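Local coordinates for Alpha/beta hydrolase (PDB 6KMO), which probably hydrolyses carboxylic esters, as an esterase or lipase of the alpha/beta hydrolase family, at residues V90-F104 against I122-V136. The protein carries 2 engineered substitutions. Residues are numbered along the deposited sequence; the frame is centred on the assembly and turned at random.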
ATOM      1  N   VAL A  90      -4.766  23.205   7.085  1.00  7.83           N
ATOM      2  CA  VAL A  90      -3.349  22.953   6.843  1.00  7.12           C
ATOM      3  C   VAL A  90      -3.134  22.892   5.340  1.00  7.69           C
ATOM      4  O   VAL A  90      -3.855  22.181   4.631  1.00  8.47           O
ATOM      5  CB  VAL A  90      -2.878  21.659   7.529  1.00  7.79           C
ATOM      6  CG1 VAL A  90      -1.384  21.469   7.354  1.00  7.51           C
ATOM      7  CG2 VAL A  90      -3.247  21.664   9.013  1.00  7.51           C
ATOM      8  N   LYS A  91      -2.168  23.658   4.843  1.00  8.56           N
ATOM      9  CA  LYS A  91      -1.870  23.733   3.423  1.00  7.73           C
ATOM     10  C   LYS A  91      -0.383  23.546   3.186  1.00  8.42           C
ATOM     11  O   LYS A  91       0.431  23.743   4.095  1.00 10.14           O
ATOM     12  CB  LYS A  91      -2.302  25.100   2.866  1.00 10.10           C
ATOM     13  CG  LYS A  91      -3.774  25.365   2.969  1.00  8.77           C
ATOM     14  CD  LYS A  91      -4.128  26.723   2.376  1.00  9.32           C
ATOM     15  CE  LYS A  91      -5.592  27.033   2.623  1.00 12.77           C
ATOM     16  NZ  LYS A  91      -5.996  28.338   2.005  1.00 13.11           N
ATOM     17  N   PRO A  92       0.008  23.161   1.970  1.00  8.74           N
ATOM     18  CA  PRO A  92       1.438  23.078   1.654  1.00 10.41           C
ATOM     19  C   PRO A  92       2.110  24.423   1.881  1.00 14.02           C
ATOM     20  O   PRO A  92       1.486  25.482   1.744  1.00 14.14           O
ATOM     21  CB  PRO A  92       1.447  22.679   0.170  1.00 10.78           C
ATOM     22  CG  PRO A  92       0.110  22.015  -0.048  1.00 11.76           C
ATOM     23  CD  PRO A  92      -0.841  22.770   0.831  1.00  9.04           C
ATOM     24  N   GLU A  93       3.409  24.355   2.190  1.00 14.04           N
ATOM     25  CA  GLU A  93       4.147  25.516   2.662  1.00 23.80           C
ATOM     26  C   GLU A  93       4.078  26.653   1.664  1.00 24.89           C
ATOM     27  O   GLU A  93       3.976  27.822   2.054  1.00 31.13           O
ATOM     28  CB  GLU A  93       5.607  25.123   2.906  1.00 27.41           C
ATOM     29  CG  GLU A  93       6.548  26.282   3.196  1.00 34.90           C
ATOM     30  CD  GLU A  93       8.003  25.850   3.289  1.00 42.14           C
ATOM     31  OE1 GLU A  93       8.765  26.498   4.038  1.00 56.10           O
ATOM     32  OE2 GLU A  93       8.388  24.870   2.611  1.00 39.83           O
ATOM     33  N   ASN A  94       4.163  26.345   0.374  1.00 20.66           N
ATOM     34  CA  ASN A  94       4.182  27.380  -0.650  1.00 31.71           C
ATOM     35  C   ASN A  94       2.827  27.542  -1.311  1.00 33.13           C
ATOM     36  O   ASN A  94       2.741  28.021  -2.445  1.00 30.56           O
ATOM     37  CB  ASN A  94       5.284  27.100  -1.669  1.00 32.60           C
ATOM     38  CG  ASN A  94       6.674  27.242  -1.067  1.00 41.51           C
ATOM     39  OD1 ASN A  94       7.002  28.264  -0.464  1.00 44.13           O
ATOM     40  ND2 ASN A  94       7.490  26.206  -1.215  1.00 45.03           N
ATOM     41  N   ALA A  95       1.766  27.151  -0.612  1.00 26.50           N
ATOM     42  CA  ALA A  95       0.428  27.301  -1.144  1.00 26.38           C
ATOM     43  C   ALA A  95       0.096  28.768  -1.361  1.00 33.64           C
ATOM     44  O   ALA A  95       0.388  29.629  -0.522  1.00 31.72           O
ATOM     45  CB  ALA A  95      -0.589  26.679  -0.189  1.00 20.62           C
ATOM     46  N   SER A  96      -0.482  29.036  -2.517  1.00 29.16           N
ATOM     47  CA  SER A  96      -1.262  30.227  -2.798  1.00 39.68           C
ATOM     48  C   SER A  96      -1.929  29.903  -4.119  1.00 49.57           C
ATOM     49  O   SER A  96      -1.271  29.446  -5.072  1.00 52.95           O
ATOM     50  CB  SER A  96      -0.419  31.484  -2.886  1.00 45.42           C
ATOM     51  OG  SER A  96      -1.156  32.538  -3.485  1.00 44.37           O
ATOM     52  N   GLY A  97      -3.230  30.120  -4.189  1.00 42.27           N
ATOM     53  CA  GLY A  97      -4.028  29.550  -5.235  1.00 32.89           C
ATOM     54  C   GLY A  97      -5.015  28.594  -4.608  1.00 23.26           C
ATOM     55  O   GLY A  97      -4.746  27.988  -3.565  1.00 29.61           O
ATOM     56  N   THR A  98      -6.162  28.470  -5.242  1.00 18.59           N
ATOM     57  CA  THR A  98      -7.225  27.629  -4.722  1.00 13.64           C
ATOM     58  C   THR A  98      -6.769  26.176  -4.772  1.00 15.22           C
ATOM     59  O   THR A  98      -6.118  25.744  -5.722  1.00 18.71           O
ATOM     60  CB  THR A  98      -8.458  27.843  -5.586  1.00 16.13           C
ATOM     61  OG1 THR A  98      -8.830  29.233  -5.538  1.00 20.02           O
ATOM     62  CG2 THR A  98      -9.628  26.993  -5.110  1.00 17.65           C
ATOM     63  N   LEU A  99      -7.107  25.420  -3.729  1.00 12.14           N
ATOM     64  CA  LEU A  99      -6.720  24.023  -3.642  1.00 10.40           C
ATOM     65  C   LEU A  99      -7.954  23.155  -3.443  1.00  7.60           C
ATOM     66  O   LEU A  99      -8.930  23.593  -2.838  1.00  9.98           O
ATOM     67  CB  LEU A  99      -5.809  23.803  -2.434  1.00 11.05           C
ATOM     68  CG  LEU A  99      -4.436  24.448  -2.513  1.00 13.47           C
ATOM     69  CD1 LEU A  99      -3.768  24.348  -1.146  1.00 17.05           C
ATOM     70  CD2 LEU A  99      -3.608  23.823  -3.589  1.00 13.50           C
ATOM     71  N   PRO A 100      -7.926  21.911  -3.898  1.00  8.01           N
ATOM     72  CA  PRO A 100      -8.895  20.939  -3.394  1.00  8.08           C
ATOM     73  C   PRO A 100      -8.577  20.655  -1.939  1.00  6.78           C
ATOM     74  O   PRO A 100      -7.536  21.044  -1.412  1.00  7.93           O
ATOM     75  CB  PRO A 100      -8.646  19.714  -4.271  1.00  7.87           C
ATOM     76  CG  PRO A 100      -7.193  19.773  -4.540  1.00 10.15           C
ATOM     77  CD  PRO A 100      -6.825  21.251  -4.625  1.00 10.75           C
ATOM     78  N   ALA A 101      -9.494  19.956  -1.277  1.00  7.71           N
ATOM     79  CA  ALA A 101      -9.349  19.750   0.155  1.00  7.04           C
ATOM     80  C   ALA A 101      -9.810  18.361   0.566  1.00  7.40           C
ATOM     81  O   ALA A 101     -10.560  17.671  -0.149  1.00  7.66           O
ATOM     82  CB  ALA A 101     -10.133  20.800   0.954  1.00  9.63           C
ATOM     83  N   PHE A 102      -9.372  17.974   1.762  1.00  6.85           N
ATOM     84  CA  PHE A 102      -9.946  16.841   2.464  1.00  6.12           C
ATOM     85  C   PHE A 102     -10.283  17.249   3.890  1.00  6.22           C
ATOM     86  O   PHE A 102      -9.498  17.935   4.555  1.00  6.70           O
ATOM     87  CB  PHE A 102      -9.061  15.578   2.453  1.00  6.80           C
ATOM     88  CG  PHE A 102      -7.680  15.757   2.999  1.00  7.65           C
ATOM     89  CD1 PHE A 102      -7.369  15.410   4.300  1.00  6.65           C
ATOM     90  CD2 PHE A 102      -6.657  16.196   2.178  1.00  9.12           C
ATOM     91  CE1 PHE A 102      -6.082  15.529   4.776  1.00  7.28           C
ATOM     92  CE2 PHE A 102      -5.363  16.312   2.652  1.00  9.20           C
ATOM     93  CZ  PHE A 102      -5.077  15.995   3.957  1.00  7.61           C
ATOM     94  N   MET A 103     -11.440  16.823   4.365  1.00  5.33           N
ATOM     95  CA  MET A 103     -11.734  16.898   5.789  1.00  5.81           C
ATOM     96  C   MET A 103     -10.822  15.910   6.502  1.00  5.86           C
ATOM     97  O   MET A 103     -10.481  14.852   5.955  1.00  6.34           O
ATOM     98  CB  MET A 103     -13.196  16.543   6.054  1.00  6.02           C
ATOM     99  CG  MET A 103     -14.196  17.299   5.173  1.00  5.74           C
ATOM    100  SD  MET A 103     -14.127  19.171   5.212  1.00  1.59           S
ATOM    101  CE  MET A 103     -14.451  19.416   6.995  1.00  9.40           C
ATOM    102  N   PHE A 104     -10.406  16.267   7.716  1.00  6.17           N
ATOM    103  CA  PHE A 104      -9.562  15.397   8.519  1.00  5.93           C
ATOM    104  C   PHE A 104     -10.214  15.145   9.868  1.00  6.09           C
ATOM    105  O   PHE A 104     -10.417  16.085  10.650  1.00  6.26           O
ATOM    106  CB  PHE A 104      -8.130  15.902   8.709  1.00  5.92           C
ATOM    107  CG  PHE A 104      -7.280  14.872   9.395  1.00  6.19           C
ATOM    108  CD1 PHE A 104      -6.659  13.874   8.672  1.00  6.73           C
ATOM    109  CD2 PHE A 104      -7.223  14.823  10.778  1.00  5.85           C
ATOM    110  CE1 PHE A 104      -5.954  12.872   9.306  1.00  6.80           C
ATOM    111  CE2 PHE A 104      -6.540  13.829  11.419  1.00  6.18           C
ATOM    112  CZ  PHE A 104      -5.895  12.845  10.684  1.00  6.00           C
ATOM    113  N   ILE A 122      -1.176  15.056   9.857  1.00  5.97           N
ATOM    114  CA  ILE A 122      -1.936  15.890   8.932  1.00  6.00           C
ATOM    115  C   ILE A 122      -1.000  16.584   7.957  1.00  5.76           C
ATOM    116  O   ILE A 122      -1.252  16.617   6.750  1.00  6.88           O
ATOM    117  CB  ILE A 122      -2.811  16.894   9.699  1.00  6.55           C
ATOM    118  CG1 ILE A 122      -3.872  16.160  10.510  1.00  7.00           C
ATOM    119  CG2 ILE A 122      -3.455  17.863   8.728  1.00  6.59           C
ATOM    120  CD1 ILE A 122      -4.492  17.006  11.587  1.00  6.79           C
ATOM    121  N   ARG A 123       0.080  17.167   8.469  1.00  7.07           N
ATOM    122  CA  ARG A 123       1.029  17.835   7.586  1.00  6.74           C
ATOM    123  C   ARG A 123       1.621  16.865   6.572  1.00  6.84           C
ATOM    124  O   ARG A 123       1.805  17.221   5.399  1.00  7.20           O
ATOM    125  CB  ARG A 123       2.143  18.502   8.403  1.00  7.49           C
ATOM    126  CG  ARG A 123       1.707  19.747   9.171  1.00  8.45           C
ATOM    127  CD  ARG A 123       2.870  20.275   9.979  1.00 10.27           C
ATOM    128  NE  ARG A 123       2.572  21.502  10.703  1.00  9.09           N
ATOM    129  CZ  ARG A 123       3.357  22.582  10.728  1.00 10.71           C
ATOM    130  NH1 ARG A 123       4.473  22.635  10.018  1.00 11.98           N
ATOM    131  NH2 ARG A 123       2.986  23.623  11.458  1.00 12.10           N
ATOM    132  N   ASP A 124       1.935  15.637   6.991  1.00  6.49           N
ATOM    133  CA  ASP A 124       2.474  14.660   6.050  1.00  7.27           C
ATOM    134  C   ASP A 124       1.484  14.391   4.918  1.00  5.96           C
ATOM    135  O   ASP A 124       1.876  14.267   3.751  1.00  8.13           O
ATOM    136  CB  ASP A 124       2.788  13.340   6.764  1.00  7.52           C
ATOM    137  CG  ASP A 124       4.040  13.375   7.595  1.00  9.23           C
ATOM    138  OD1 ASP A 124       4.866  14.312   7.471  1.00  8.60           O
ATOM    139  OD2 ASP A 124       4.212  12.431   8.403  1.00  8.58           O
ATOM    140  N   LEU A 125       0.197  14.271   5.243  1.00  6.39           N
ATOM    141  CA  LEU A 125      -0.802  13.982   4.219  1.00  6.26           C
ATOM    142  C   LEU A 125      -1.020  15.173   3.293  1.00  7.12           C
ATOM    143  O   LEU A 125      -1.229  14.999   2.090  1.00  7.05           O
ATOM    144  CB  LEU A 125      -2.119  13.580   4.889  1.00  6.70           C
ATOM    145  CG  LEU A 125      -2.124  12.221   5.618  1.00  7.82           C
ATOM    146  CD1 LEU A 125      -3.309  12.154   6.564  1.00  8.77           C
ATOM    147  CD2 LEU A 125      -2.119  11.063   4.632  1.00  8.64           C
ATOM    148  N   VAL A 126      -0.996  16.383   3.846  1.00  6.13           N
ATOM    149  CA  VAL A 126      -1.088  17.593   3.036  1.00  6.29           C
ATOM    150  C   VAL A 126       0.085  17.674   2.072  1.00  6.67           C
ATOM    151  O   VAL A 126      -0.088  17.935   0.880  1.00  8.06           O
ATOM    152  CB  VAL A 126      -1.152  18.811   3.971  1.00  6.39           C
ATOM    153  CG1 VAL A 126      -0.904  20.112   3.185  1.00  8.67           C
ATOM    154  CG2 VAL A 126      -2.489  18.851   4.681  1.00  7.18           C
ATOM    155  N   ARG A 127       1.295  17.434   2.566  1.00  6.58           N
ATOM    156  CA  ARG A 127       2.470  17.533   1.702  1.00  7.26           C
ATOM    157  C   ARG A 127       2.447  16.479   0.603  1.00  9.31           C
ATOM    158  O   ARG A 127       2.789  16.770  -0.551  1.00 10.06           O
ATOM    159  CB  ARG A 127       3.718  17.412   2.568  1.00  7.87           C
ATOM    160  CG  ARG A 127       3.959  18.645   3.424  1.00  9.52           C
ATOM    161  CD  ARG A 127       4.939  18.373   4.554  1.00 11.91           C
ATOM    162  NE  ARG A 127       6.200  17.893   4.018  1.00 13.96           N
ATOM    163  CZ  ARG A 127       7.150  18.684   3.538  1.00 17.99           C
ATOM    164  NH1 ARG A 127       7.002  20.001   3.565  1.00 15.34           N
ATOM    165  NH2 ARG A 127       8.253  18.148   3.043  1.00 22.31           N
ATOM    166  N   ALA A 128       2.038  15.255   0.935  1.00  8.31           N
ATOM    167  CA  ALA A 128       2.045  14.179  -0.040  1.00  8.48           C
ATOM    168  C   ALA A 128       0.913  14.300  -1.051  1.00  9.14           C
ATOM    169  O   ALA A 128       1.033  13.785  -2.166  1.00 11.68           O
ATOM    170  CB  ALA A 128       1.986  12.833   0.673  1.00  8.75           C
ATOM    171  N   SER A 129      -0.192  14.943  -0.690  1.00  7.16           N
ATOM    172  CA  SER A 129      -1.334  15.058  -1.585  1.00  8.10           C
ATOM    173  C   SER A 129      -1.400  16.384  -2.330  1.00  7.78           C
ATOM    174  O   SER A 129      -2.064  16.451  -3.377  1.00  8.99           O
ATOM    175  CB  SER A 129      -2.645  14.897  -0.802  1.00  7.50           C
ATOM    176  OG  SER A 129      -2.851  16.006   0.068  1.00  6.69           O
ATOM    177  N   GLY A 130      -0.753  17.426  -1.820  1.00  7.26           N
ATOM    178  CA  GLY A 130      -0.912  18.769  -2.355  1.00  7.88           C
ATOM    179  C   GLY A 130      -2.217  19.445  -2.026  1.00  9.87           C
ATOM    180  O   GLY A 130      -2.469  20.553  -2.529  1.00  9.90           O
ATOM    181  N   ALA A 131      -3.076  18.829  -1.231  1.00  7.30           N
ATOM    182  CA  ALA A 131      -4.411  19.314  -0.935  1.00  7.72           C
ATOM    183  C   ALA A 131      -4.443  19.936   0.454  1.00  8.11           C
ATOM    184  O   ALA A 131      -3.621  19.626   1.317  1.00  9.92           O
ATOM    185  CB  ALA A 131      -5.423  18.172  -1.012  1.00  7.77           C
ATOM    186  N   ALA A 132      -5.411  20.818   0.675  1.00  6.93           N
ATOM    187  CA  ALA A 132      -5.625  21.369   2.000  1.00  6.79           C
ATOM    188  C   ALA A 132      -6.362  20.379   2.889  1.00  9.45           C
ATOM    189  O   ALA A 132      -7.289  19.698   2.443  1.00  9.88           O
ATOM    190  CB  ALA A 132      -6.455  22.652   1.919  1.00  8.34           C
ATOM    191  N   ALA A 133      -5.946  20.300   4.146  1.00  6.99           N
ATOM    192  CA  ALA A 133      -6.666  19.545   5.164  1.00  6.61           C
ATOM    193  C   ALA A 133      -7.522  20.480   5.997  1.00  6.38           C
ATOM    194  O   ALA A 133      -7.072  21.559   6.397  1.00  7.33           O
ATOM    195  CB  ALA A 133      -5.694  18.819   6.096  1.00  8.21           C
ATOM    196  N   VAL A 134      -8.735  20.056   6.296  1.00  6.21           N
ATOM    197  CA  VAL A 134      -9.635  20.788   7.181  1.00  6.72           C
ATOM    198  C   VAL A 134      -9.927  19.889   8.379  1.00  6.56           C
ATOM    199  O   VAL A 134     -10.833  19.042   8.346  1.00  6.71           O
ATOM    200  CB  VAL A 134     -10.920  21.240   6.484  1.00  7.02           C
ATOM    201  CG1 VAL A 134     -11.773  22.081   7.429  1.00  7.01           C
ATOM    202  CG2 VAL A 134     -10.584  21.996   5.199  1.00  8.39           C
ATOM    203  N   TYR A 135      -9.141  20.059   9.435  1.00  6.72           N
ATOM    204  CA  TYR A 135      -9.349  19.355  10.694  1.00  5.92           C
ATOM    205  C   TYR A 135     -10.587  19.903  11.382  1.00  7.04           C
ATOM    206  O   TYR A 135     -10.759  21.119  11.468  1.00  6.96           O
ATOM    207  CB  TYR A 135      -8.100  19.548  11.591  1.00  6.72           C
ATOM    208  CG  TYR A 135      -8.328  19.225  13.046  1.00  6.78           C
ATOM    209  CD1 TYR A 135      -7.978  17.996  13.565  1.00  6.64           C
ATOM    210  CD2 TYR A 135      -8.917  20.144  13.900  1.00  7.55           C
ATOM    211  CE1 TYR A 135      -8.219  17.672  14.890  1.00  6.93           C
ATOM    212  CE2 TYR A 135      -9.177  19.824  15.218  1.00  6.38           C
ATOM    213  CZ  TYR A 135      -8.827  18.591  15.704  1.00  7.51           C
ATOM    214  OH  TYR A 135      -9.107  18.258  17.003  1.00  8.41           O
ATOM    215  N   VAL A 136     -11.448  19.022  11.894  1.00  5.65           N
ATOM    216  CA  VAL A 136     -12.671  19.400  12.605  1.00  5.93           C
ATOM    217  C   VAL A 136     -12.489  19.117  14.098  1.00  7.30           C
ATOM    218  O   VAL A 136     -12.229  17.979  14.501  1.00  7.06           O
ATOM    219  CB  VAL A 136     -13.887  18.629  12.063  1.00  7.11           C
ATOM    220  CG1 VAL A 136     -15.164  19.019  12.821  1.00  8.89           C
ATOM    221  CG2 VAL A 136     -14.060  18.887  10.587  1.00  7.78           C
TER
HETATM  222  O   HOH W   1       7.549  22.579   1.581  1.00 36.83           O
HETATM  223  O   HOH W   2     -10.775  15.892  13.458  1.00  6.82           O
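Phe104 lays one face of its ring under Ile122, whose CG1 sits 3.6 Å from the ring centroid and only 11° off the normal, a CH-pi contact inside the beta-alpha-beta crossover of an alpha/beta hydrolase fold. With CG anti to the backbone N (chi1 -173°), the ring leaves the sheet toward helix 115-129, and Leu125 CD1 reaches its CE1. On the same face of the sheet, Phe102 takes chi1 56°, which brings its ring over Ala133: the CA of Ala133 lies above the ring centre, and its CB is 3.6 Å from Phe102 CE1. Ala131 CB fills in at that ring's edge. Val90 joins the same layer, CG2 meeting Ile122 CG2 and CG1 meeting Val126 CG2.

Beneath these side chains, strand 132-136 runs parallel to 99-104 and antiparallel to 90-92. Val90 N donates to Ala133 O and Ala133 N to Val90 O, both at 2.9 Å, an antiparallel hydrogen-bonded pair. Along the other edge of strand 132-136, Phe102 N donates to Ala132 O almost in line with the carbonyl. On the opposite face of the sheet, Met103 CE packs on Val134 CG1 and Val136 CG2, against helix 148-163. Helix 319-335 adds Leu332 to Phe102 and Ala328 to Leu125.

At the helix end, where Gly130 turns out with positive phi, Ser129 OG accepts from Ala131 N at 3.1 Å, an ST turn, and itself donates to Leu125 O at 2.8 Å.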